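Local coordinates for protein D-hydantoinase (Ralstonia pickettii, PDB 1NFG) that probably catalyses the stereospecific hydrolysis of the cyclic amide bond of D-hydantoin derivatives, using two zinc ions held in a TIM-barrel active site, at residues A[67-71]-A[316-322]; A[70-75]-A[407-411]; A[96-100]-A[123-127]. All blocks are in the same frame, centred on the assembly; numbering follows the deposited sequence.

Interaction 1: A[67-71]-A[316-322]; sequences TQSAD and SWLFKGH
S316 accepts two hydrogen bonds from the turn at A70 and D71, one on its backbone oxygen and one on its hydroxyl. A70 N donates to S316 O over 2.9 Å, nearly straight at 160°. The neighbouring amide, D71 N, reaches S316 OG at 3.1 Å. A chi1 of 39° sets this hydroxyl between its own backbone N and carbonyl carbon, folded back close enough to the main chain for both oxygens to serve successive amides. Serine suits the spot, its short side chain placing a second acceptor beside the backbone one; S69 CB and D71 CB lie next to OG. The S69 hydroxyl is engaged by T62 N, which ties this turn to the chain just before it.

The two loops lie on the active-site rim of the TIM barrel: 67-71 comes soon after the first barrel strand, at whose end lie the zinc ligands H57 and H59, and 316-322 follows the last barrel strand, after the zinc ligand D313. First and last strands are neighbours in a closed barrel, so their loops can meet here.

Aromatic contacts come next. The indole of W317 turns back toward the 67-71 backbone, and its CZ3 comes obliquely to S69 CA at 3.6 Å. W317 CE3 also lies 3.8 Å above one face of the H322 imidazole, displaced from the ring centre. At the edge of that imidazole, near its plane, sits T67 OG1, 3.4 Å from H322 CE1.

Apolar packing is slighter: L318 brings CD2 to within 3.5 Å of A70 CB, a methyl small enough to let the leucine branch settle against the turn.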
ATOM      1  N   THR A  67     -14.962  28.105 -31.694  1.00 75.67           N
ATOM      2  CA  THR A  67     -14.743  27.243 -32.855  1.00 72.30           C
ATOM      3  C   THR A  67     -15.453  25.893 -32.684  1.00 68.93           C
ATOM      4  O   THR A  67     -15.660  25.424 -31.561  1.00 67.92           O
ATOM      5  CB  THR A  67     -13.230  27.007 -33.098  1.00 73.34           C
ATOM      6  OG1 THR A  67     -13.046  26.279 -34.319  1.00 73.95           O
ATOM      7  CG2 THR A  67     -12.617  26.214 -31.953  1.00 73.63           C
ATOM      8  N   GLN A  68     -15.826  25.274 -33.802  1.00 64.63           N
ATOM      9  CA  GLN A  68     -16.516  23.990 -33.767  1.00 60.36           C
ATOM     10  C   GLN A  68     -15.624  22.820 -34.147  1.00 56.05           C
ATOM     11  O   GLN A  68     -14.638  22.981 -34.868  1.00 55.19           O
ATOM     12  CB  GLN A  68     -17.712  24.002 -34.709  1.00 62.26           C
ATOM     13  CG  GLN A  68     -18.715  25.087 -34.425  1.00 66.28           C
ATOM     14  CD  GLN A  68     -19.982  24.899 -35.230  1.00 68.42           C
ATOM     15  OE1 GLN A  68     -20.703  23.916 -35.047  1.00 69.98           O
ATOM     16  NE2 GLN A  68     -20.257  25.836 -36.135  1.00 68.49           N
ATOM     17  N   SER A  69     -15.992  21.637 -33.665  1.00 50.77           N
ATOM     18  CA  SER A  69     -15.244  20.421 -33.947  1.00 45.89           C
ATOM     19  C   SER A  69     -15.434  19.977 -35.393  1.00 43.09           C
ATOM     20  O   SER A  69     -16.486  20.203 -35.994  1.00 41.80           O
ATOM     21  CB  SER A  69     -15.685  19.308 -32.997  1.00 45.79           C
ATOM     22  OG  SER A  69     -17.096  19.181 -32.977  1.00 44.38           O
ATOM     23  N   ALA A  70     -14.405  19.344 -35.946  1.00 39.88           N
ATOM     24  CA  ALA A  70     -14.440  18.869 -37.320  1.00 38.06           C
ATOM     25  C   ALA A  70     -15.586  17.885 -37.552  1.00 37.45           C
ATOM     26  O   ALA A  70     -16.262  17.944 -38.575  1.00 37.53           O
ATOM     27  CB  ALA A  70     -13.110  18.223 -37.673  1.00 38.29           C
ATOM     28  N   ASP A  71     -15.797  16.978 -36.603  1.00 35.50           N
ATOM     29  CA  ASP A  71     -16.865  15.998 -36.723  1.00 33.95           C
ATOM     30  C   ASP A  71     -18.175  16.527 -36.186  1.00 32.83           C
ATOM     31  O   ASP A  71     -18.202  17.397 -35.319  1.00 32.42           O
ATOM     32  CB  ASP A  71     -16.533  14.704 -35.963  1.00 34.43           C
ATOM     33  CG  ASP A  71     -15.818  13.687 -36.821  1.00 34.97           C
ATOM     34  OD1 ASP A  71     -16.062  13.657 -38.046  1.00 36.16           O
ATOM     35  OD2 ASP A  71     -15.024  12.901 -36.266  1.00 36.25           O
ATOM     36  N   SER A 316     -12.574  15.841 -32.167  1.00 29.65           N
ATOM     37  CA  SER A 316     -12.193  16.140 -33.535  1.00 31.83           C
ATOM     38  C   SER A 316     -11.666  17.554 -33.721  1.00 32.66           C
ATOM     39  O   SER A 316     -12.416  18.470 -34.053  1.00 34.66           O
ATOM     40  CB  SER A 316     -13.386  15.890 -34.465  1.00 31.81           C
ATOM     41  OG  SER A 316     -14.599  16.311 -33.855  1.00 33.60           O
ATOM     42  N   TRP A 317     -10.370  17.731 -33.493  1.00 32.32           N
ATOM     43  CA  TRP A 317      -9.746  19.031 -33.671  1.00 32.74           C
ATOM     44  C   TRP A 317      -8.749  18.888 -34.812  1.00 33.93           C
ATOM     45  O   TRP A 317      -7.681  18.300 -34.643  1.00 34.84           O
ATOM     46  CB  TRP A 317      -9.028  19.464 -32.397  1.00 31.63           C
ATOM     47  CG  TRP A 317      -9.928  19.591 -31.217  1.00 32.20           C
ATOM     48  CD1 TRP A 317      -9.792  18.957 -30.015  1.00 32.97           C
ATOM     49  CD2 TRP A 317     -11.109  20.397 -31.114  1.00 32.06           C
ATOM     50  NE1 TRP A 317     -10.815  19.314 -29.171  1.00 33.69           N
ATOM     51  CE2 TRP A 317     -11.639  20.197 -29.818  1.00 33.15           C
ATOM     52  CE3 TRP A 317     -11.771  21.266 -31.988  1.00 32.37           C
ATOM     53  CZ2 TRP A 317     -12.804  20.836 -29.373  1.00 33.00           C
ATOM     54  CZ3 TRP A 317     -12.931  21.904 -31.547  1.00 32.72           C
ATOM     55  CH2 TRP A 317     -13.435  21.684 -30.250  1.00 33.19           C
ATOM     56  N   LEU A 318      -9.115  19.408 -35.977  1.00 34.15           N
ATOM     57  CA  LEU A 318      -8.261  19.333 -37.151  1.00 34.48           C
ATOM     58  C   LEU A 318      -6.830  19.665 -36.793  1.00 35.04           C
ATOM     59  O   LEU A 318      -6.566  20.623 -36.068  1.00 35.09           O
ATOM     60  CB  LEU A 318      -8.741  20.304 -38.228  1.00 34.70           C
ATOM     61  CG  LEU A 318     -10.130  20.084 -38.819  1.00 35.09           C
ATOM     62  CD1 LEU A 318     -10.416  21.202 -39.805  1.00 34.77           C
ATOM     63  CD2 LEU A 318     -10.205  18.724 -39.505  1.00 33.80           C
ATOM     64  N   PHE A 319      -5.903  18.862 -37.297  1.00 35.55           N
ATOM     65  CA  PHE A 319      -4.506  19.115 -37.025  1.00 36.69           C
ATOM     66  C   PHE A 319      -4.171  20.475 -37.612  1.00 39.01           C
ATOM     67  O   PHE A 319      -3.443  21.261 -37.004  1.00 39.36           O
ATOM     68  CB  PHE A 319      -3.624  18.048 -37.666  1.00 34.29           C
ATOM     69  CG  PHE A 319      -2.160  18.313 -37.508  1.00 32.58           C
ATOM     70  CD1 PHE A 319      -1.610  18.511 -36.243  1.00 32.43           C
ATOM     71  CD2 PHE A 319      -1.328  18.373 -38.618  1.00 31.13           C
ATOM     72  CE1 PHE A 319      -0.251  18.767 -36.087  1.00 32.25           C
ATOM     73  CE2 PHE A 319       0.034  18.629 -38.475  1.00 31.58           C
ATOM     74  CZ  PHE A 319       0.575  18.826 -37.206  1.00 32.30           C
ATOM     75  N   LYS A 320      -4.714  20.751 -38.795  1.00 41.61           N
ATOM     76  CA  LYS A 320      -4.466  22.023 -39.454  1.00 44.01           C
ATOM     77  C   LYS A 320      -5.398  23.114 -38.931  1.00 44.94           C
ATOM     78  O   LYS A 320      -4.962  24.080 -38.303  1.00 47.06           O
ATOM     79  CB  LYS A 320      -4.632  21.887 -40.960  1.00 44.93           C
ATOM     80  CG  LYS A 320      -4.116  23.101 -41.697  1.00 50.24           C
ATOM     81  CD  LYS A 320      -4.158  22.930 -43.204  1.00 53.88           C
ATOM     82  CE  LYS A 320      -3.584  24.157 -43.908  1.00 55.10           C
ATOM     83  NZ  LYS A 320      -3.586  23.988 -45.391  1.00 57.03           N
ATOM     84  N   GLY A 321      -6.687  22.965 -39.167  1.00 44.29           N
ATOM     85  CA  GLY A 321      -7.600  23.984 -38.689  1.00 45.82           C
ATOM     86  C   GLY A 321      -7.582  24.343 -37.204  1.00 46.24           C
ATOM     87  O   GLY A 321      -7.557  25.524 -36.861  1.00 46.05           O
ATOM     88  N   HIS A 322      -7.567  23.346 -36.322  1.00 47.29           N
ATOM     89  CA  HIS A 322      -7.631  23.595 -34.878  1.00 47.61           C
ATOM     90  C   HIS A 322      -6.360  23.497 -34.024  1.00 47.32           C
ATOM     91  O   HIS A 322      -6.074  24.394 -33.229  1.00 46.75           O
ATOM     92  CB  HIS A 322      -8.709  22.688 -34.285  1.00 48.90           C
ATOM     93  CG  HIS A 322      -9.990  22.701 -35.061  1.00 50.72           C
ATOM     94  ND1 HIS A 322     -10.781  23.823 -35.174  1.00 51.54           N
ATOM     95  CD2 HIS A 322     -10.591  21.742 -35.803  1.00 50.89           C
ATOM     96  CE1 HIS A 322     -11.814  23.556 -35.953  1.00 51.81           C
ATOM     97  NE2 HIS A 322     -11.721  22.299 -36.349  1.00 51.59           N
TER

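Interaction 2: A[70-75]-A[407-411]; sequences ADTFAT and HNAMD
The side chains of D71 and N408 cross at about a right angle, their carboxylate and amide planes are turned 58° apart, and the two groups meet at D71 OD2. N408 ND2 donates to this oxygen over 2.7 Å, and the acceptor lies in the plane of the amide. The other carboxylate oxygen, D71 OD1, receives the backbone amide of A409 at 2.8 Å, with an N-H...O angle of 163°. Both donors arrive on the syn side and only moderately out of the carboxylate plane, so two successive residues clasp both oxygens and fix the rotation of the group. Aspartate suits the place because its short stem carries two acceptors toward a loop that offers two donors. H314 NE2 gives OD2 a further partner.

N408 is itself steadied: a chi1 of 77° tucks its amide between the backbone N and the carbonyl carbon, while OD1 accepts from Q403 NE2 and, weakly, from the M410 amide. ND2 is thereby left facing D71.

On the flanks the contact turns apolar. M410, bent at both chi2 and chi3, doubles back so that its sulfur SD lies 3.7 Å from A70 CB. A409 CB fits against A70 O at 3.5 Å and, more loosely, against T75 CG2; a bare methyl lies beside the carboxylate without obstructing the bond to A409 N.

The 70-75 side is pre-shaped by a capping box at the start of helix 73-82. T75 N donates to the N-cap hydroxyl T72 OG1 at 3.2 Å, and T72 N returns the bond to T75 OG1 at 2.6 Å, reciprocal side-chain caps characteristic of a helix N terminus, here that of the first helix of the barrel.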
ATOM      1  N   ALA A  70     -14.405  19.344 -35.946  1.00 39.88           N
ATOM      2  CA  ALA A  70     -14.440  18.869 -37.320  1.00 38.06           C
ATOM      3  C   ALA A  70     -15.586  17.885 -37.552  1.00 37.45           C
ATOM      4  O   ALA A  70     -16.262  17.944 -38.575  1.00 37.53           O
ATOM      5  CB  ALA A  70     -13.110  18.223 -37.673  1.00 38.29           C
ATOM      6  N   ASP A  71     -15.797  16.978 -36.603  1.00 35.50           N
ATOM      7  CA  ASP A  71     -16.865  15.998 -36.723  1.00 33.95           C
ATOM      8  C   ASP A  71     -18.175  16.527 -36.186  1.00 32.83           C
ATOM      9  O   ASP A  71     -18.202  17.397 -35.319  1.00 32.42           O
ATOM     10  CB  ASP A  71     -16.533  14.704 -35.963  1.00 34.43           C
ATOM     11  CG  ASP A  71     -15.818  13.687 -36.821  1.00 34.97           C
ATOM     12  OD1 ASP A  71     -16.062  13.657 -38.046  1.00 36.16           O
ATOM     13  OD2 ASP A  71     -15.024  12.901 -36.266  1.00 36.25           O
ATOM     14  N   THR A  72     -19.264  15.980 -36.714  1.00 31.90           N
ATOM     15  CA  THR A  72     -20.609  16.335 -36.286  1.00 30.29           C
ATOM     16  C   THR A  72     -21.225  15.021 -35.839  1.00 28.74           C
ATOM     17  O   THR A  72     -20.617  13.965 -35.991  1.00 28.58           O
ATOM     18  CB  THR A  72     -21.454  16.902 -37.445  1.00 30.36           C
ATOM     19  OG1 THR A  72     -21.535  15.934 -38.500  1.00 31.47           O
ATOM     20  CG2 THR A  72     -20.837  18.185 -37.976  1.00 28.16           C
ATOM     21  N   PHE A  73     -22.428  15.078 -35.292  1.00 27.62           N
ATOM     22  CA  PHE A  73     -23.093  13.867 -34.854  1.00 27.84           C
ATOM     23  C   PHE A  73     -23.232  12.885 -36.023  1.00 29.46           C
ATOM     24  O   PHE A  73     -23.218  11.671 -35.831  1.00 30.81           O
ATOM     25  CB  PHE A  73     -24.460  14.217 -34.288  1.00 26.67           C
ATOM     26  CG  PHE A  73     -24.723  13.627 -32.943  1.00 27.34           C
ATOM     27  CD1 PHE A  73     -25.064  12.286 -32.811  1.00 28.44           C
ATOM     28  CD2 PHE A  73     -24.638  14.414 -31.801  1.00 26.14           C
ATOM     29  CE1 PHE A  73     -25.321  11.736 -31.552  1.00 28.55           C
ATOM     30  CE2 PHE A  73     -24.890  13.880 -30.542  1.00 26.01           C
ATOM     31  CZ  PHE A  73     -25.234  12.540 -30.414  1.00 28.15           C
ATOM     32  N   ALA A  74     -23.346  13.419 -37.237  1.00 30.05           N
ATOM     33  CA  ALA A  74     -23.497  12.596 -38.432  1.00 29.21           C
ATOM     34  C   ALA A  74     -22.192  11.969 -38.912  1.00 29.59           C
ATOM     35  O   ALA A  74     -22.141  10.770 -39.172  1.00 31.24           O
ATOM     36  CB  ALA A  74     -24.110  13.417 -39.545  1.00 28.57           C
ATOM     37  N   THR A  75     -21.144  12.774 -39.047  1.00 28.82           N
ATOM     38  CA  THR A  75     -19.856  12.266 -39.508  1.00 28.71           C
ATOM     39  C   THR A  75     -19.225  11.282 -38.531  1.00 28.44           C
ATOM     40  O   THR A  75     -18.552  10.338 -38.940  1.00 29.69           O
ATOM     41  CB  THR A  75     -18.841  13.404 -39.734  1.00 29.38           C
ATOM     42  OG1 THR A  75     -18.754  14.210 -38.551  1.00 30.60           O
ATOM     43  CG2 THR A  75     -19.249  14.259 -40.910  1.00 28.17           C
ATOM     44  N   HIS A 407     -13.585   6.933 -41.896  1.00 31.81           N
ATOM     45  CA  HIS A 407     -14.838   7.513 -42.370  1.00 32.49           C
ATOM     46  C   HIS A 407     -15.415   8.734 -41.649  1.00 33.25           C
ATOM     47  O   HIS A 407     -16.629   8.958 -41.686  1.00 34.59           O
ATOM     48  CB  HIS A 407     -15.897   6.403 -42.423  1.00 32.46           C
ATOM     49  CG  HIS A 407     -15.439   5.176 -43.150  1.00 34.10           C
ATOM     50  ND1 HIS A 407     -14.511   4.303 -42.624  1.00 35.35           N
ATOM     51  CD2 HIS A 407     -15.731   4.712 -44.388  1.00 34.57           C
ATOM     52  CE1 HIS A 407     -14.248   3.357 -43.508  1.00 35.10           C
ATOM     53  NE2 HIS A 407     -14.973   3.583 -44.588  1.00 34.76           N
ATOM     54  N   ASN A 408     -14.570   9.531 -41.003  1.00 32.84           N
ATOM     55  CA  ASN A 408     -15.068  10.717 -40.313  1.00 32.07           C
ATOM     56  C   ASN A 408     -14.551  11.977 -41.016  1.00 31.99           C
ATOM     57  O   ASN A 408     -14.001  11.895 -42.119  1.00 32.58           O
ATOM     58  CB  ASN A 408     -14.659  10.689 -38.833  1.00 31.76           C
ATOM     59  CG  ASN A 408     -13.207  11.060 -38.613  1.00 30.58           C
ATOM     60  OD1 ASN A 408     -12.332  10.730 -39.418  1.00 29.00           O
ATOM     61  ND2 ASN A 408     -12.940  11.738 -37.506  1.00 29.08           N
ATOM     62  N   ALA A 409     -14.722  13.137 -40.392  1.00 31.18           N
ATOM     63  CA  ALA A 409     -14.294  14.389 -41.008  1.00 31.85           C
ATOM     64  C   ALA A 409     -12.932  14.936 -40.557  1.00 33.31           C
ATOM     65  O   ALA A 409     -12.622  16.104 -40.815  1.00 34.44           O
ATOM     66  CB  ALA A 409     -15.371  15.446 -40.796  1.00 29.26           C
ATOM     67  N   MET A 410     -12.116  14.106 -39.908  1.00 33.32           N
ATOM     68  CA  MET A 410     -10.804  14.542 -39.425  1.00 33.30           C
ATOM     69  C   MET A 410      -9.689  14.487 -40.459  1.00 33.62           C
ATOM     70  O   MET A 410      -9.795  13.786 -41.464  1.00 34.14           O
ATOM     71  CB  MET A 410     -10.395  13.721 -38.203  1.00 33.88           C
ATOM     72  CG  MET A 410     -11.013  14.217 -36.913  1.00 35.67           C
ATOM     73  SD  MET A 410     -10.465  15.889 -36.532  1.00 35.62           S
ATOM     74  CE  MET A 410      -8.875  15.557 -35.797  1.00 36.39           C
ATOM     75  N   ASP A 411      -8.613  15.230 -40.203  1.00 34.14           N
ATOM     76  CA  ASP A 411      -7.477  15.262 -41.119  1.00 34.41           C
ATOM     77  C   ASP A 411      -6.315  14.367 -40.687  1.00 33.77           C
ATOM     78  O   ASP A 411      -5.227  14.433 -41.258  1.00 33.08           O
ATOM     79  CB  ASP A 411      -6.997  16.704 -41.326  1.00 36.24           C
ATOM     80  CG  ASP A 411      -6.607  17.391 -40.031  1.00 39.77           C
ATOM     81  OD1 ASP A 411      -7.251  17.127 -38.990  1.00 40.75           O
ATOM     82  OD2 ASP A 411      -5.664  18.215 -40.063  1.00 40.58           O
TER

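Interaction 3: A[96-100]-A[123-127]; sequences RGHSL and IIVLD
The D127 carboxylate receives partners from both sides of its plane, and both meet the same oxygen, OD2. G97 N approaches from above one face, 43° out of the plane, and donates a hydrogen bond of 2.7 Å; a water molecule, 2.6 Å from OD2, stands off the opposite face. That water also donates to H98 O at 2.9 Å, so D127 holds the 96-100 loop both directly and through solvent. The setting is a beta-alpha-beta crossover of the TIM barrel: 96-100 leads from strand 85-93 into helix 100-111, whereas segment 123-127 ends the parallel neighbour, strand 118-124, on the zinc side of the barrel.

CG of D127 stands anti to the backbone N (chi1 -177°), which extends the carboxylate toward the turn at G97. Glycine suits position 97, where the backbone takes a positive phi of 89°, which a residue without a side chain adopts readily. R96 keeps its guanidinium away from the acid, NE lying 6.6 Å from D127 OD2, so any attraction between their opposite charges would act only at a distance. L126 folds an apolar branch toward the same turn, its CD1 3.9 Å from R96 N. Q94 adds a brace from just ahead of the loop, since its OE1 accepts from L126 N and its NE2 donates to H98 O.

Deeper in, the contact is hydrophobic. S99 caps helix 100-111 through E102 N, and L100, on the first turn, drops its side chain toward the strand. Leucine and isoleucine suit this buried layer between helix and barrel wall, where the two side chains cross at about a right angle and L100 CD2 rests 4.0 Å from I123 CG1.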
ATOM      1  N   ARG A  96     -22.931  27.630 -19.942  1.00 28.07           N
ATOM      2  CA  ARG A  96     -22.979  28.484 -18.760  1.00 30.98           C
ATOM      3  C   ARG A  96     -24.155  29.458 -18.824  1.00 29.89           C
ATOM      4  O   ARG A  96     -24.369  30.134 -19.829  1.00 27.65           O
ATOM      5  CB  ARG A  96     -21.667  29.251 -18.612  1.00 33.50           C
ATOM      6  CG  ARG A  96     -21.601  30.150 -17.388  1.00 40.93           C
ATOM      7  CD  ARG A  96     -20.370  31.031 -17.472  1.00 48.73           C
ATOM      8  NE  ARG A  96     -20.139  31.443 -18.860  1.00 57.87           N
ATOM      9  CZ  ARG A  96     -19.180  32.276 -19.264  1.00 61.65           C
ATOM     10  NH1 ARG A  96     -18.338  32.812 -18.384  1.00 64.06           N
ATOM     11  NH2 ARG A  96     -19.056  32.563 -20.556  1.00 62.15           N
ATOM     12  N   GLY A  97     -24.927  29.514 -17.750  1.00 30.33           N
ATOM     13  CA  GLY A  97     -26.059  30.417 -17.723  1.00 32.11           C
ATOM     14  C   GLY A  97     -27.347  29.822 -18.259  1.00 33.44           C
ATOM     15  O   GLY A  97     -28.408  30.439 -18.152  1.00 34.37           O
ATOM     16  N   HIS A  98     -27.264  28.627 -18.835  1.00 33.91           N
ATOM     17  CA  HIS A  98     -28.442  27.965 -19.383  1.00 33.16           C
ATOM     18  C   HIS A  98     -28.802  26.700 -18.589  1.00 32.29           C
ATOM     19  O   HIS A  98     -28.004  26.215 -17.782  1.00 30.96           O
ATOM     20  CB  HIS A  98     -28.208  27.656 -20.866  1.00 35.14           C
ATOM     21  CG  HIS A  98     -28.112  28.881 -21.727  1.00 38.47           C
ATOM     22  ND1 HIS A  98     -29.213  29.636 -22.075  1.00 40.21           N
ATOM     23  CD2 HIS A  98     -27.040  29.507 -22.273  1.00 39.66           C
ATOM     24  CE1 HIS A  98     -28.821  30.674 -22.796  1.00 41.81           C
ATOM     25  NE2 HIS A  98     -27.507  30.620 -22.931  1.00 39.85           N
ATOM     26  N   SER A  99     -30.009  26.183 -18.807  1.00 30.53           N
ATOM     27  CA  SER A  99     -30.482  24.996 -18.095  1.00 28.41           C
ATOM     28  C   SER A  99     -29.985  23.685 -18.696  1.00 28.34           C
ATOM     29  O   SER A  99     -29.383  23.660 -19.779  1.00 26.23           O
ATOM     30  CB  SER A  99     -32.006  24.965 -18.086  1.00 27.69           C
ATOM     31  OG  SER A  99     -32.501  24.790 -19.403  1.00 27.16           O
ATOM     32  N   LEU A 100     -30.243  22.591 -17.985  1.00 26.64           N
ATOM     33  CA  LEU A 100     -29.837  21.282 -18.478  1.00 27.91           C
ATOM     34  C   LEU A 100     -30.785  20.933 -19.623  1.00 27.20           C
ATOM     35  O   LEU A 100     -30.352  20.473 -20.687  1.00 25.43           O
ATOM     36  CB  LEU A 100     -29.901  20.231 -17.355  1.00 26.46           C
ATOM     37  CG  LEU A 100     -28.933  20.515 -16.198  1.00 25.00           C
ATOM     38  CD1 LEU A 100     -28.958  19.373 -15.208  1.00 24.78           C
ATOM     39  CD2 LEU A 100     -27.528  20.717 -16.743  1.00 22.91           C
ATOM     40  N   ILE A 123     -25.014  13.799 -18.941  1.00 23.71           N
ATOM     41  CA  ILE A 123     -25.209  15.230 -18.814  1.00 23.55           C
ATOM     42  C   ILE A 123     -24.050  15.888 -18.062  1.00 24.13           C
ATOM     43  O   ILE A 123     -23.744  15.515 -16.925  1.00 25.23           O
ATOM     44  CB  ILE A 123     -26.550  15.555 -18.110  1.00 22.32           C
ATOM     45  CG1 ILE A 123     -26.769  17.072 -18.099  1.00 21.74           C
ATOM     46  CG2 ILE A 123     -26.559  14.972 -16.701  1.00 21.69           C
ATOM     47  CD1 ILE A 123     -26.642  17.723 -19.481  1.00 17.44           C
ATOM     48  N   ILE A 124     -23.391  16.846 -18.712  1.00 22.86           N
ATOM     49  CA  ILE A 124     -22.288  17.565 -18.085  1.00 22.08           C
ATOM     50  C   ILE A 124     -22.831  18.780 -17.349  1.00 23.59           C
ATOM     51  O   ILE A 124     -23.533  19.603 -17.932  1.00 24.82           O
ATOM     52  CB  ILE A 124     -21.272  18.097 -19.102  1.00 20.36           C
ATOM     53  CG1 ILE A 124     -20.519  16.946 -19.759  1.00 19.64           C
ATOM     54  CG2 ILE A 124     -20.297  19.023 -18.403  1.00 20.41           C
ATOM     55  CD1 ILE A 124     -19.399  17.397 -20.663  1.00 16.87           C
ATOM     56  N   VAL A 125     -22.502  18.888 -16.069  1.00 23.47           N
ATOM     57  CA  VAL A 125     -22.937  20.013 -15.260  1.00 22.32           C
ATOM     58  C   VAL A 125     -21.734  20.916 -14.980  1.00 23.57           C
ATOM     59  O   VAL A 125     -20.893  20.590 -14.144  1.00 23.53           O
ATOM     60  CB  VAL A 125     -23.516  19.534 -13.929  1.00 20.65           C
ATOM     61  CG1 VAL A 125     -23.976  20.718 -13.099  1.00 20.31           C
ATOM     62  CG2 VAL A 125     -24.660  18.584 -14.186  1.00 22.20           C
ATOM     63  N   LEU A 126     -21.640  22.037 -15.687  1.00 23.97           N
ATOM     64  CA  LEU A 126     -20.535  22.963 -15.477  1.00 24.05           C
ATOM     65  C   LEU A 126     -20.971  24.332 -14.930  1.00 25.66           C
ATOM     66  O   LEU A 126     -20.163  25.258 -14.840  1.00 27.13           O
ATOM     67  CB  LEU A 126     -19.732  23.127 -16.771  1.00 21.98           C
ATOM     68  CG  LEU A 126     -20.474  23.326 -18.092  1.00 23.85           C
ATOM     69  CD1 LEU A 126     -21.243  24.644 -18.088  1.00 23.62           C
ATOM     70  CD2 LEU A 126     -19.461  23.299 -19.224  1.00 21.82           C
ATOM     71  N   ASP A 127     -22.241  24.453 -14.555  1.00 24.87           N
ATOM     72  CA  ASP A 127     -22.771  25.695 -14.001  1.00 25.25           C
ATOM     73  C   ASP A 127     -23.833  25.283 -12.989  1.00 25.88           C
ATOM     74  O   ASP A 127     -25.034  25.448 -13.214  1.00 24.77           O
ATOM     75  CB  ASP A 127     -23.376  26.563 -15.111  1.00 26.73           C
ATOM     76  CG  ASP A 127     -23.874  27.906 -14.599  1.00 28.56           C
ATOM     77  OD1 ASP A 127     -23.329  28.400 -13.590  1.00 29.30           O
ATOM     78  OD2 ASP A 127     -24.804  28.478 -15.210  1.00 29.80           O
TER
HETATM   79  O   HOH W   1     -27.375  28.058 -15.601  1.00 15.89           O

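From the N terminus, the chain passes through the first barrel strand, with zinc-binding histidines at its end, and enters 67-75, where interactions 1 and 2 both begin, sharing A70 and D71. Interaction 3 closes a short loop around helix 100-111, joining consecutive strand ends of the barrel; it is nested inside the much longer loops closed by the other two. After the last barrel strand, interaction 1 closes at 316-322, and interaction 2 closes at 407-411, in the loop between strands 390-400 and 419-429. These two segments touch, D411 probably accepting from F319 N and K320 N. Interaction 3 stands apart, its centre about 23 Å from that of interaction 1 and about 25 Å from that of interaction 2.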